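PDB 1H12: endo-1,4-beta-xylanase from Pseudoalteromonas haloplanktis, which hydrolyses internal beta-1,4 linkages in xylan as a cold-adapted family 8 glycoside hydrolase, and probably acts on beta-1,4-glucans such as cellulose as well. Local coordinates for residues A[10-15]-A[294-299]; A[35-40]-A[90-95]; A[86-91]-A[154-159]; A[95-100]-A[166-171]; A[209-214]-A[397-402]. One frame throughout, in Å; residues are numbered along the deposited sequence. Where two conformers were deposited one is given.

Interaction 1 (A[10-15]-A[294-299]); sequences GAYSSG and HLMGAQ
Y12 runs alongside M296 and turns a ring edge to its sulfur: SD lies in the ring plane, 3.7 Å from Y12 CD2, a Met-aromatic contact, though the exact place of the sulfur is somewhat doubtful. It ties the short N-terminal helix 11-14 to the C-terminal end of helix 283-296, part of the (alpha/alpha)6 barrel characteristic of family 8 glycoside hydrolases. With CG anti to the backbone N (chi1 -170°), the Y12 ring leads off toward helix 206-215 and the tail 397-402, where its hydroxyl is hydrogen-bonded to N214 and N401 respectively. Two carbonyls in the last turn of helix 283-296 are taken by the new helix. A11 N meets H294 O at 2.9 Å in an almost straight bond, and Y12 N meets L295 O at 2.9 Å, on a lone pair. Such close backbones need G10: its CA sits 3.2 Å from L295 O, and a CB would collide with that oxygen and with M296 CA. One water is held between G10 N and M296 O, 2.8 Å from each.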
# COMPACT_ATOMS: atom_id res chain seq x y z
N GLY A 10 6.16 -18.21 6.84
CA GLY A 10 5.58 -17.45 5.72
C GLY A 10 5.71 -18.13 4.36
O GLY A 10 6.59 -18.98 4.13
N ALA A 11 4.87 -17.69 3.44
CA ALA A 11 4.91 -18.14 2.06
C ALA A 11 6.24 -17.81 1.39
O ALA A 11 6.68 -18.56 0.50
CB ALA A 11 3.78 -17.46 1.30
N TYR A 12 6.88 -16.75 1.79
CA TYR A 12 8.22 -16.42 1.22
C TYR A 12 9.21 -17.52 1.51
O TYR A 12 10.06 -17.82 0.63
CB TYR A 12 8.67 -15.05 1.72
CG TYR A 12 9.87 -14.45 1.08
CD1 TYR A 12 10.20 -14.67 -0.25
CD2 TYR A 12 10.66 -13.61 1.80
CE1 TYR A 12 11.32 -14.03 -0.83
CE2 TYR A 12 11.77 -12.99 1.23
CZ TYR A 12 12.08 -13.19 -0.09
OH TYR A 12 13.21 -12.57 -0.60
N SER A 13 9.14 -18.08 2.71
CA SER A 13 10.07 -19.17 3.02
C SER A 13 9.60 -20.52 2.54
O SER A 13 10.45 -21.35 2.14
CB SER A 13 10.22 -19.23 4.54
OG SER A 13 10.82 -18.06 5.06
N SER A 14 8.32 -20.82 2.57
CA SER A 14 7.86 -22.18 2.25
C SER A 14 7.52 -22.35 0.81
O SER A 14 7.54 -23.47 0.31
CB SER A 14 6.61 -22.50 3.07
OG SER A 14 5.56 -21.65 2.59
N GLY A 15 7.21 -21.26 0.13
CA GLY A 15 6.68 -21.28 -1.21
C GLY A 15 5.24 -21.60 -1.30
O GLY A 15 4.70 -21.67 -2.40
N HIS A 294 1.06 -13.44 6.07
CA HIS A 294 1.03 -14.38 4.96
C HIS A 294 2.43 -14.64 4.45
O HIS A 294 2.87 -15.80 4.30
CB HIS A 294 0.14 -13.83 3.84
CG HIS A 294 -0.08 -14.79 2.74
ND1 HIS A 294 -0.45 -14.39 1.47
CD2 HIS A 294 -0.02 -16.14 2.69
CE1 HIS A 294 -0.60 -15.47 0.70
NE2 HIS A 294 -0.34 -16.56 1.42
N LEU A 295 3.17 -13.58 4.13
CA LEU A 295 4.47 -13.72 3.48
C LEU A 295 5.57 -14.16 4.43
O LEU A 295 6.45 -14.90 3.98
CB LEU A 295 4.85 -12.39 2.79
CG LEU A 295 4.34 -12.22 1.38
CD1 LEU A 295 5.11 -13.11 0.39
CD2 LEU A 295 2.83 -12.45 1.25
N MET A 296 5.59 -13.68 5.66
CA MET A 296 6.68 -13.91 6.59
C MET A 296 6.29 -14.69 7.84
O MET A 296 7.21 -15.01 8.62
CB MET A 296 7.36 -12.63 6.95
CG MET A 296 8.19 -12.08 5.86
SD MET A 296 9.37 -12.94 5.15
CE MET A 296 9.82 -13.26 5.66
N GLY A 297 5.02 -15.03 8.01
CA GLY A 297 4.56 -15.86 9.11
C GLY A 297 3.77 -15.07 10.14
O GLY A 297 4.07 -13.92 10.44
N ALA A 298 2.71 -15.70 10.65
CA ALA A 298 1.85 -15.07 11.63
C ALA A 298 2.37 -15.31 13.03
O ALA A 298 2.57 -16.47 13.44
CB ALA A 298 0.45 -15.63 11.51
N GLN A 299 2.59 -14.26 13.77
CA GLN A 299 2.96 -14.29 15.16
C GLN A 299 1.79 -13.76 16.00
O GLN A 299 0.79 -13.28 15.48
CB GLN A 299 4.19 -13.44 15.39
CG GLN A 299 5.42 -13.77 14.56
O HOH W 1 8.65 -17.24 7.68

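Interaction 2 (A[35-40]-A[90-95]); sequences STFDNM and LNKQEE
The aliphatic chain of K92 lies over one face of the F37 ring, the two side chains reaching out in opposing senses. K92 CG makes the CH-pi contact, 3.5 Å from F37 CZ and displaced toward the rim of the ring; the lysine was modelled in two conformers, and this describes one of them. L90 CD1 comes in nearer the root of the phenylalanine, 3.6 Å from F37 CB, while E95 CG sits at the ring edge, 4.1 Å from F37 CZ. The F37 ring gets there because CG is anti to the backbone N (chi1 -175°), which extends it from helix 29-40 toward the turn. That turn is a Schellman motif ending helix 77-89: N91, with positive phi, is its C-prime residue, and K92 N bonds back to A87 O. Helix 93-107 then starts directly after K92, bringing E95 round to the ring. Farther out, F41 stacks on F37 and also touches E95, and L391 of helix 379-392 packs against L90.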
# COMPACT_ATOMS: atom_id res chain seq x y z
N SER A 35 -10.35 -10.03 -14.58
CA SER A 35 -11.24 -8.94 -15.05
C SER A 35 -11.04 -7.65 -14.25
O SER A 35 -11.23 -6.58 -14.79
CB SER A 35 -12.73 -9.38 -14.96
OG SER A 35 -13.13 -9.60 -13.64
N THR A 36 -10.68 -7.75 -12.98
CA THR A 36 -10.41 -6.58 -12.17
C THR A 36 -9.24 -5.81 -12.84
O THR A 36 -9.33 -4.59 -13.03
CB THR A 36 -10.09 -6.97 -10.76
OG1 THR A 36 -11.26 -7.60 -10.14
CG2 THR A 36 -9.71 -5.82 -9.91
N PHE A 37 -8.16 -6.49 -13.16
CA PHE A 37 -7.05 -5.82 -13.80
C PHE A 37 -7.48 -5.28 -15.15
O PHE A 37 -7.21 -4.11 -15.49
CB PHE A 37 -5.84 -6.76 -13.96
CG PHE A 37 -4.64 -6.06 -14.51
CD1 PHE A 37 -4.46 -5.88 -15.87
CD2 PHE A 37 -3.68 -5.56 -13.66
CE1 PHE A 37 -3.37 -5.15 -16.35
CE2 PHE A 37 -2.58 -4.89 -14.11
CZ PHE A 37 -2.42 -4.67 -15.46
N ASP A 38 -8.18 -6.07 -15.94
CA ASP A 38 -8.55 -5.63 -17.28
C ASP A 38 -9.41 -4.41 -17.27
O ASP A 38 -9.30 -3.55 -18.14
CB ASP A 38 -9.27 -6.75 -18.01
CG ASP A 38 -8.32 -7.89 -18.42
OD1 ASP A 38 -7.09 -7.74 -18.29
OD2 ASP A 38 -8.84 -8.98 -18.77
N ASN A 39 -10.31 -4.33 -16.30
CA ASN A 39 -11.17 -3.16 -16.24
C ASN A 39 -10.47 -1.93 -15.69
O ASN A 39 -10.72 -0.81 -16.12
CB ASN A 39 -12.40 -3.45 -15.34
CG ASN A 39 -13.34 -4.46 -15.93
OD1 ASN A 39 -13.37 -4.64 -17.11
ND2 ASN A 39 -14.14 -5.13 -15.03
N MET A 40 -9.55 -2.13 -14.73
CA MET A 40 -8.78 -0.99 -14.20
C MET A 40 -7.82 -0.44 -15.26
O MET A 40 -7.55 0.76 -15.28
CB MET A 40 -8.05 -1.43 -12.95
CG MET A 40 -7.13 -0.35 -12.37
SD MET A 40 -6.43 -0.92 -10.81
CE MET A 40 -5.09 0.22 -10.62
N LEU A 90 0.67 -9.86 -12.18
CA LEU A 90 -0.10 -10.52 -13.24
C LEU A 90 0.65 -10.63 -14.54
O LEU A 90 0.08 -11.06 -15.55
CB LEU A 90 -1.45 -9.83 -13.40
CG LEU A 90 -2.38 -9.94 -12.19
CD1 LEU A 90 -3.65 -9.22 -12.45
CD2 LEU A 90 -2.68 -11.38 -11.79
N ASN A 91 1.92 -10.36 -14.53
CA ASN A 91 2.78 -10.53 -15.73
C ASN A 91 2.39 -9.56 -16.85
O ASN A 91 2.44 -9.90 -18.02
CB ASN A 91 2.82 -11.97 -16.23
CG ASN A 91 4.22 -12.47 -16.51
OD1 ASN A 91 5.21 -11.91 -16.05
ND2 ASN A 91 4.29 -13.57 -17.29
N LYS A 92 2.02 -8.33 -16.47
CA LYS A 92 1.53 -7.30 -17.40
C LYS A 92 2.64 -6.28 -17.69
O LYS A 92 2.68 -5.18 -17.13
CB LYS A 92 0.29 -6.64 -16.84
CG LYS A 92 -0.83 -7.62 -16.51
CD LYS A 92 -1.46 -8.20 -17.76
CE LYS A 92 -2.63 -9.07 -17.43
NZ LYS A 92 -3.29 -9.51 -18.67
N GLN A 93 3.55 -6.68 -18.58
CA GLN A 93 4.78 -5.93 -18.73
C GLN A 93 4.63 -4.57 -19.39
O GLN A 93 5.27 -3.60 -18.96
CB GLN A 93 5.83 -6.78 -19.45
CG GLN A 93 7.21 -6.15 -19.46
CD GLN A 93 8.25 -7.00 -20.09
OE1 GLN A 93 7.91 -8.01 -20.80
NE2 GLN A 93 9.50 -6.65 -19.89
N GLU A 94 3.82 -4.48 -20.42
CA GLU A 94 3.63 -3.21 -21.09
C GLU A 94 3.07 -2.18 -20.12
O GLU A 94 3.51 -1.01 -20.12
CB GLU A 94 2.69 -3.34 -22.30
N GLU A 95 2.06 -2.58 -19.38
CA GLU A 95 1.44 -1.67 -18.39
C GLU A 95 2.46 -1.23 -17.37
O GLU A 95 2.52 -0.04 -17.02
CB GLU A 95 0.24 -2.36 -17.74
CG GLU A 95 -0.97 -2.59 -18.66
CD GLU A 95 -0.87 -3.82 -19.52
OE1 GLU A 95 0.10 -4.58 -19.57
OE2 GLU A 95 -1.93 -4.08 -20.14

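Interaction 3 (A[86-91]-A[154-159]); sequences AAVMLN and LNASAR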
# COMPACT_ATOMS: atom_id res chain seq x y z
N ALA A 86 0.64 -4.19 -9.08
CA ALA A 86 -0.38 -5.05 -9.63
C ALA A 86 0.03 -5.65 -10.95
O ALA A 86 -0.18 -6.84 -11.23
CB ALA A 86 -1.69 -4.27 -9.77
N ALA A 87 0.59 -4.81 -11.82
CA ALA A 87 1.01 -5.28 -13.15
C ALA A 87 2.04 -6.40 -13.05
O ALA A 87 1.94 -7.40 -13.75
CB ALA A 87 1.52 -4.08 -13.96
N VAL A 88 3.08 -6.24 -12.21
CA VAL A 88 4.11 -7.28 -12.17
C VAL A 88 3.54 -8.58 -11.63
O VAL A 88 3.92 -9.66 -12.09
CB VAL A 88 5.39 -6.83 -11.45
CG1 VAL A 88 5.23 -6.65 -9.96
CG2 VAL A 88 6.53 -7.80 -11.74
N MET A 89 2.61 -8.53 -10.69
CA MET A 89 2.03 -9.76 -10.15
C MET A 89 1.26 -10.55 -11.21
O MET A 89 1.17 -11.78 -11.11
CB MET A 89 1.13 -9.47 -8.96
CG MET A 89 1.87 -8.91 -7.73
SD MET A 89 3.26 -9.95 -7.23
CE MET A 89 4.08 -8.78 -6.18
N LEU A 90 0.67 -9.86 -12.18
CA LEU A 90 -0.10 -10.52 -13.24
C LEU A 90 0.65 -10.63 -14.54
O LEU A 90 0.08 -11.06 -15.55
CB LEU A 90 -1.45 -9.83 -13.40
CG LEU A 90 -2.38 -9.94 -12.19
CD1 LEU A 90 -3.65 -9.22 -12.45
CD2 LEU A 90 -2.68 -11.38 -11.79
N ASN A 91 1.92 -10.36 -14.53
CA ASN A 91 2.78 -10.53 -15.73
C ASN A 91 2.39 -9.56 -16.85
O ASN A 91 2.44 -9.90 -18.02
CB ASN A 91 2.82 -11.97 -16.23
CG ASN A 91 4.22 -12.47 -16.51
OD1 ASN A 91 5.21 -11.91 -16.05
ND2 ASN A 91 4.29 -13.57 -17.29
N LEU A 154 12.13 -4.66 -8.26
CA LEU A 154 12.88 -5.88 -7.99
C LEU A 154 12.17 -7.08 -8.54
O LEU A 154 12.80 -8.01 -9.08
CB LEU A 154 13.09 -6.05 -6.48
CG LEU A 154 14.15 -5.17 -5.83
CD1 LEU A 154 14.06 -5.32 -4.33
CD2 LEU A 154 15.56 -5.49 -6.35
N ASN A 155 10.84 -7.12 -8.41
CA ASN A 155 10.06 -8.22 -8.97
C ASN A 155 10.10 -8.24 -10.50
O ASN A 155 10.18 -9.30 -11.09
CB ASN A 155 8.64 -8.17 -8.44
CG ASN A 155 8.51 -8.72 -7.02
OD1 ASN A 155 8.43 -7.85 -6.03
ND2 ASN A 155 8.49 -9.96 -6.87
N ALA A 156 10.04 -7.05 -11.12
CA ALA A 156 10.12 -6.96 -12.59
C ALA A 156 11.46 -7.51 -13.06
O ALA A 156 11.50 -8.29 -14.04
CB ALA A 156 9.93 -5.52 -12.99
N SER A 157 12.55 -7.14 -12.40
CA SER A 157 13.84 -7.72 -12.73
C SER A 157 13.80 -9.23 -12.68
O SER A 157 14.30 -9.91 -13.59
CB SER A 157 14.87 -7.21 -11.72
OG SER A 157 16.11 -7.89 -11.87
N ALA A 158 13.25 -9.77 -11.61
CA ALA A 158 13.24 -11.21 -11.43
C ALA A 158 12.42 -11.92 -12.47
O ALA A 158 12.79 -13.00 -12.92
CB ALA A 158 12.74 -11.55 -10.04
N ARG A 159 11.28 -11.36 -12.86
CA ARG A 159 10.39 -12.01 -13.80
C ARG A 159 10.81 -11.84 -15.24
O ARG A 159 10.63 -12.77 -16.04
CB ARG A 159 8.94 -11.56 -13.63
CG ARG A 159 8.36 -11.82 -12.23
CD ARG A 159 6.86 -11.79 -12.21
NE ARG A 159 6.35 -13.01 -12.85
CZ ARG A 159 5.07 -13.31 -13.00
NH1 ARG A 159 4.74 -14.48 -13.54
NH2 ARG A 159 4.11 -12.46 -12.61
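The guanidinium of R159 and the amide of N91 lie flat on one another, their planes 11° apart, with N91 OD1 3.4 Å from R159 CZ and over the centre of the group. Y400 makes a cation-pi contact on the opposite face, so the group is sandwiched; the N91 oxygen itself bonds to W160 NE1. Edge-on, R159 NH2 donates to V88 O at 2.9 Å, with the acceptor oxygen close to the guanidinium plane. A bend at chi3 (74°) turns the arginine's end toward that carbonyl, which also accepts N91 N. Deeper in, V88 stands roughly perpendicular to N155, its CG1 4.0 Å from N155 CB, while V88 CG2 rests 3.6 Å from A156 N. With an alanine at R159, V88 O would probably keep only its bond from N91 N among those described, and N91 and Y400 would be likely to lose the flat group between them. The Schellman end of helix 77-89 is thus met by an arginine from helix 143-160, a helix-to-helix contact within the (alpha/alpha)6 barrel.

Interaction 4 (A[95-100]-A[166-171]); sequences EFDNLW and FNYYND
W100 meets F166 edge to face, and two side-chain hydrogen bonds flank the pair, in a largely buried contact between helix 93-107 and the start of helix 168-182. The indole brings CD1 over the middle of the F166 ring, 3.6 Å from F166 CD1, with the planes at 63°. Its chi1 of 179°, placing CG anti to the backbone N, carries the indole straight across to the other segment. There W100 NE1 donates to D171 OD2 at 2.9 Å; the carboxylate oxygen is nearly in the indole plane, but the N-H comes to it from above the carboxylate plane. D171 OD1 has its own partner in a salt bridge to K104, so both oxygens of this acid are engaged.

One turn earlier, Y168 OH donates to the syn lone pair of D97 OD1, 2.6 Å away, and takes a hydrogen bond from Q93 NE2. The hydroxyl thus acts as donor and acceptor, which holds the phenol's end in place. F96 CE1 touches Y168 CE1 at 3.7 Å, the two rings meeting obliquely, and W160 meets F96 edge to face. F166 also lies against the backbone of its partner helix, its CE2 3.6 Å from D97 O. N167 is the N-cap of helix 168-182, its OD1 accepting N170 N at 3.0 Å. Aromatic side chains wedged between helices, with polar bonds along the seam, here join two helices of the (alpha/alpha)6 barrel.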
# COMPACT_ATOMS: atom_id res chain seq x y z
N GLU A 95 2.06 -2.58 -19.38
CA GLU A 95 1.44 -1.67 -18.39
C GLU A 95 2.46 -1.23 -17.37
O GLU A 95 2.52 -0.04 -17.02
CB GLU A 95 0.24 -2.36 -17.74
CG GLU A 95 -0.97 -2.59 -18.66
CD GLU A 95 -0.87 -3.82 -19.52
OE1 GLU A 95 0.10 -4.58 -19.57
OE2 GLU A 95 -1.93 -4.08 -20.14
N PHE A 96 3.24 -2.18 -16.86
CA PHE A 96 4.30 -1.88 -15.91
C PHE A 96 5.24 -0.84 -16.50
O PHE A 96 5.55 0.19 -15.86
CB PHE A 96 5.05 -3.13 -15.54
CG PHE A 96 6.10 -2.94 -14.48
CD1 PHE A 96 7.31 -2.33 -14.77
CD2 PHE A 96 5.86 -3.38 -13.20
CE1 PHE A 96 8.22 -2.12 -13.77
CE2 PHE A 96 6.79 -3.22 -12.22
CZ PHE A 96 7.98 -2.58 -12.49
N ASP A 97 5.73 -1.10 -17.69
CA ASP A 97 6.74 -0.27 -18.30
C ASP A 97 6.21 1.14 -18.59
O ASP A 97 6.91 2.12 -18.43
CB ASP A 97 7.25 -0.91 -19.58
CG ASP A 97 8.16 -2.08 -19.35
OD1 ASP A 97 8.48 -2.39 -18.18
OD2 ASP A 97 8.57 -2.73 -20.35
N ASN A 98 4.96 1.22 -19.02
CA ASN A 98 4.37 2.51 -19.29
C ASN A 98 4.24 3.37 -18.05
O ASN A 98 4.43 4.59 -18.06
CB ASN A 98 3.03 2.37 -20.03
CG ASN A 98 3.15 1.84 -21.44
OD1 ASN A 98 4.22 1.91 -22.05
ND2 ASN A 98 2.03 1.33 -21.95
N LEU A 99 3.86 2.72 -16.92
CA LEU A 99 3.78 3.42 -15.65
C LEU A 99 5.16 3.81 -15.15
O LEU A 99 5.35 4.92 -14.63
CB LEU A 99 3.08 2.54 -14.60
CG LEU A 99 1.58 2.30 -14.82
CD1 LEU A 99 1.10 1.34 -13.75
CD2 LEU A 99 0.77 3.58 -14.77
N TRP A 100 6.14 2.92 -15.22
CA TRP A 100 7.47 3.21 -14.71
C TRP A 100 8.14 4.32 -15.54
O TRP A 100 8.78 5.22 -15.00
CB TRP A 100 8.34 1.95 -14.64
CG TRP A 100 9.71 2.18 -14.16
CD1 TRP A 100 10.84 1.79 -14.78
CD2 TRP A 100 10.14 2.92 -12.99
NE1 TRP A 100 11.95 2.23 -14.10
CE2 TRP A 100 11.53 2.92 -12.99
CE3 TRP A 100 9.49 3.58 -11.92
CZ2 TRP A 100 12.27 3.63 -12.04
CZ3 TRP A 100 10.22 4.24 -10.98
CH2 TRP A 100 11.60 4.29 -11.04
N PHE A 166 14.08 -1.19 -19.72
CA PHE A 166 14.59 -0.85 -18.40
C PHE A 166 15.52 -1.88 -17.86
O PHE A 166 15.27 -3.11 -17.97
CB PHE A 166 13.43 -0.67 -17.43
CG PHE A 166 12.54 0.45 -17.82
CD1 PHE A 166 12.97 1.74 -17.70
CD2 PHE A 166 11.26 0.24 -18.26
CE1 PHE A 166 12.17 2.79 -18.06
CE2 PHE A 166 10.45 1.30 -18.64
CZ PHE A 166 10.88 2.56 -18.53
N ASN A 167 16.54 -1.39 -17.17
CA ASN A 167 17.33 -2.24 -16.25
C ASN A 167 16.60 -2.10 -14.92
O ASN A 167 16.90 -1.23 -14.11
CB ASN A 167 18.77 -1.79 -16.17
CG ASN A 167 19.61 -2.77 -15.42
OD1 ASN A 167 19.20 -3.35 -14.45
ND2 ASN A 167 20.83 -2.96 -15.90
N TYR A 168 15.55 -2.91 -14.74
CA TYR A 168 14.74 -2.86 -13.57
C TYR A 168 15.56 -2.97 -12.32
O TYR A 168 15.28 -2.30 -11.30
CB TYR A 168 13.68 -3.93 -13.57
CG TYR A 168 12.75 -4.00 -14.76
CD1 TYR A 168 11.78 -3.01 -15.00
CD2 TYR A 168 12.82 -5.06 -15.63
CE1 TYR A 168 10.92 -3.12 -16.05
CE2 TYR A 168 11.94 -5.17 -16.70
CZ TYR A 168 11.00 -4.19 -16.92
OH TYR A 168 10.16 -4.31 -18.01
N TYR A 169 16.54 -3.88 -12.32
CA TYR A 169 17.33 -4.13 -11.13
C TYR A 169 18.10 -2.89 -10.74
O TYR A 169 18.11 -2.49 -9.57
CB TYR A 169 18.27 -5.32 -11.35
CG TYR A 169 18.95 -5.72 -10.06
CD1 TYR A 169 18.27 -6.40 -9.09
CD2 TYR A 169 20.25 -5.35 -9.79
CE1 TYR A 169 18.87 -6.71 -7.86
CE2 TYR A 169 20.85 -5.63 -8.60
CZ TYR A 169 20.16 -6.33 -7.63
OH TYR A 169 20.79 -6.59 -6.41
N ASN A 170 18.81 -2.26 -11.69
CA ASN A 170 19.53 -1.08 -11.37
C ASN A 170 18.60 0.03 -10.87
O ASN A 170 18.93 0.78 -9.93
CB ASN A 170 20.31 -0.53 -12.59
N ASP A 171 17.43 0.15 -11.51
CA ASP A 171 16.46 1.14 -11.06
C ASP A 171 16.01 0.84 -9.62
O ASP A 171 15.81 1.75 -8.82
CB ASP A 171 15.28 1.22 -12.00
CG ASP A 171 15.59 1.87 -13.33
OD1 ASP A 171 16.66 2.49 -13.46
OD2 ASP A 171 14.79 1.77 -14.27

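Interaction 5 (A[209-214]-A[397-402]); sequences YDYFAN and FKFYNN
F399 meets helix 206-215 first, laying CD2 3.7 Å from Y211 CB. The two rings cross obliquely, their planes 53° apart; Y12 also packs on F399, those two rings edge to face. At Y400 the backbone does the work: its carbonyl O accepts from Y211 OH at 2.7 Å, with the hydroxyl sitting above the carbonyl plane. The phenol reaches that far because CG is anti to the backbone N (chi1 176°), sending the ring out from the helix and across the chain. N401 then passes the ring in the opposite direction, its amide within 12° of the Y211 plane and OD1 3.6 Å from Y211 CE1. That oxygen is hydrogen-bonded to Y12 OH and to N215 ND2, which set the rotation of the amide. N402 closes the contact through water: one molecule donates to N402 O and to N214 O, 2.8 Å from each, while N402 N is held by N215 OD1.

A phenylalanine in place of Y211 would keep the ring packing but would probably leave Y400 O without this donor. The extended chain 397-402 has no regular structure of its own, so its place on the helix rests on backbone carbonyls and amides paired with side chains and water, with the F399 and Y211 rings supplying the apolar part.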
# COMPACT_ATOMS: atom_id res chain seq x y z
N TYR A 209 10.83 -5.35 3.44
CA TYR A 209 12.21 -5.10 3.83
C TYR A 209 13.01 -6.41 3.84
O TYR A 209 14.19 -6.42 3.46
CB TYR A 209 12.28 -4.41 5.18
CG TYR A 209 11.36 -3.20 5.30
CD1 TYR A 209 11.32 -2.19 4.37
CD2 TYR A 209 10.52 -3.12 6.39
CE1 TYR A 209 10.47 -1.13 4.52
CE2 TYR A 209 9.65 -2.04 6.54
CZ TYR A 209 9.61 -1.06 5.63
OH TYR A 209 8.69 -0.04 5.83
N ASP A 210 12.39 -7.52 4.27
CA ASP A 210 13.06 -8.80 4.17
C ASP A 210 13.33 -9.20 2.74
O ASP A 210 14.39 -9.75 2.44
CB ASP A 210 12.17 -9.87 4.84
CG ASP A 210 12.18 -9.82 6.34
OD1 ASP A 210 13.31 -9.86 6.88
OD2 ASP A 210 11.14 -9.74 6.98
N TYR A 211 12.39 -8.91 1.83
CA TYR A 211 12.61 -9.16 0.40
C TYR A 211 13.75 -8.25 -0.12
O TYR A 211 14.63 -8.73 -0.85
CB TYR A 211 11.28 -8.86 -0.33
CG TYR A 211 11.33 -8.97 -1.82
CD1 TYR A 211 11.40 -10.18 -2.46
CD2 TYR A 211 11.30 -7.83 -2.61
CE1 TYR A 211 11.47 -10.26 -3.85
CE2 TYR A 211 11.28 -7.91 -3.99
CZ TYR A 211 11.43 -9.12 -4.61
OH TYR A 211 11.53 -9.13 -5.99
N PHE A 212 13.78 -6.99 0.27
CA PHE A 212 14.86 -6.13 -0.15
C PHE A 212 16.21 -6.73 0.30
O PHE A 212 17.17 -6.78 -0.47
CB PHE A 212 14.73 -4.75 0.44
CG PHE A 212 13.49 -3.94 0.04
CD1 PHE A 212 12.76 -4.25 -1.06
CD2 PHE A 212 13.14 -2.83 0.76
CE1 PHE A 212 11.66 -3.48 -1.43
CE2 PHE A 212 12.05 -2.07 0.43
CZ PHE A 212 11.29 -2.39 -0.68
N ALA A 213 16.29 -7.17 1.54
CA ALA A 213 17.52 -7.73 2.08
C ALA A 213 18.04 -8.89 1.24
O ALA A 213 19.24 -9.03 1.06
CB ALA A 213 17.31 -8.20 3.52
N ASN A 214 17.13 -9.72 0.75
CA ASN A 214 17.50 -10.87 -0.05
C ASN A 214 17.81 -10.56 -1.50
O ASN A 214 18.19 -11.45 -2.26
CB ASN A 214 16.42 -11.93 0.03
CG ASN A 214 16.35 -12.59 1.38
OD1 ASN A 214 17.31 -12.50 2.20
ND2 ASN A 214 15.24 -13.24 1.65
N PHE A 397 -0.29 -12.47 -4.97
CA PHE A 397 0.67 -11.49 -4.47
C PHE A 397 1.88 -12.28 -3.95
O PHE A 397 1.83 -12.85 -2.87
CB PHE A 397 0.06 -10.59 -3.45
CG PHE A 397 0.86 -9.32 -3.23
CD1 PHE A 397 2.04 -9.32 -2.54
CD2 PHE A 397 0.42 -8.12 -3.74
CE1 PHE A 397 2.76 -8.11 -2.34
CE2 PHE A 397 1.10 -6.93 -3.50
CZ PHE A 397 2.28 -6.95 -2.84
N LYS A 398 2.90 -12.41 -4.78
CA LYS A 398 4.05 -13.27 -4.52
C LYS A 398 5.34 -12.48 -4.58
O LYS A 398 5.42 -11.46 -5.24
CB LYS A 398 4.11 -14.40 -5.53
CG LYS A 398 2.90 -15.30 -5.57
CD LYS A 398 3.12 -16.46 -6.53
CE LYS A 398 1.93 -17.46 -6.56
NZ LYS A 398 2.10 -18.47 -7.56
N PHE A 399 6.37 -13.01 -3.90
CA PHE A 399 7.71 -12.43 -3.96
C PHE A 399 8.56 -13.24 -4.94
O PHE A 399 8.74 -14.45 -4.75
CB PHE A 399 8.39 -12.45 -2.60
CG PHE A 399 7.85 -11.50 -1.57
CD1 PHE A 399 6.71 -10.71 -1.76
CD2 PHE A 399 8.51 -11.38 -0.37
CE1 PHE A 399 6.29 -9.85 -0.74
CE2 PHE A 399 8.07 -10.55 0.66
CZ PHE A 399 6.98 -9.76 0.46
N TYR A 400 9.05 -12.59 -5.96
CA TYR A 400 9.90 -13.22 -6.99
C TYR A 400 11.35 -12.77 -6.77
O TYR A 400 11.71 -11.64 -7.01
CB TYR A 400 9.43 -12.78 -8.41
CG TYR A 400 8.05 -13.24 -8.76
CD1 TYR A 400 6.92 -12.52 -8.42
CD2 TYR A 400 7.86 -14.45 -9.43
CE1 TYR A 400 5.66 -12.98 -8.75
CE2 TYR A 400 6.61 -14.89 -9.78
CZ TYR A 400 5.49 -14.18 -9.42
OH TYR A 400 4.27 -14.66 -9.74
N ASN A 401 12.18 -13.67 -6.23
CA ASN A 401 13.56 -13.33 -5.98
C ASN A 401 14.37 -13.28 -7.23
O ASN A 401 14.18 -14.07 -8.17
CB ASN A 401 14.24 -14.36 -5.06
CG ASN A 401 13.95 -14.16 -3.62
OD1 ASN A 401 13.63 -13.05 -3.15
ND2 ASN A 401 14.06 -15.26 -2.84
N ASN A 402 15.35 -12.39 -7.26
CA ASN A 402 16.36 -12.37 -8.26
C ASN A 402 17.36 -13.46 -8.00
O ASN A 402 17.53 -13.90 -6.86
CB ASN A 402 17.05 -10.99 -8.26
CG ASN A 402 16.16 -9.96 -8.86
OD1 ASN A 402 15.40 -9.22 -8.07
ND2 ASN A 402 16.09 -9.93 -10.12
O HOH W 2 17.28 -13.43 -4.09

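Overall arrangement
Interactions 2, 3 and 4 form one cluster, with centres 10 to 15 Å apart. Interactions 2 and 3 share L90 and N91, at the turn between helices 77-89 and 93-107; interactions 2 and 4 share E95. Interactions 3 and 4 alternate along the chain, linking two consecutive helix pairs: 77-89 and 93-107 with 143-160 and 168-182. Interaction 5 touches both interaction 3 and interaction 1, with centres 11 and 12 Å away. The tail 397-402 thus connects the N-terminal helix 11-14 with the helices of interaction 3. Interaction 1 encloses interactions 2, 3 and 4 in sequence and crosses interaction 5; these two hold the N-terminal helix and the C-terminal tail, respectively, against the (alpha/alpha)6 barrel.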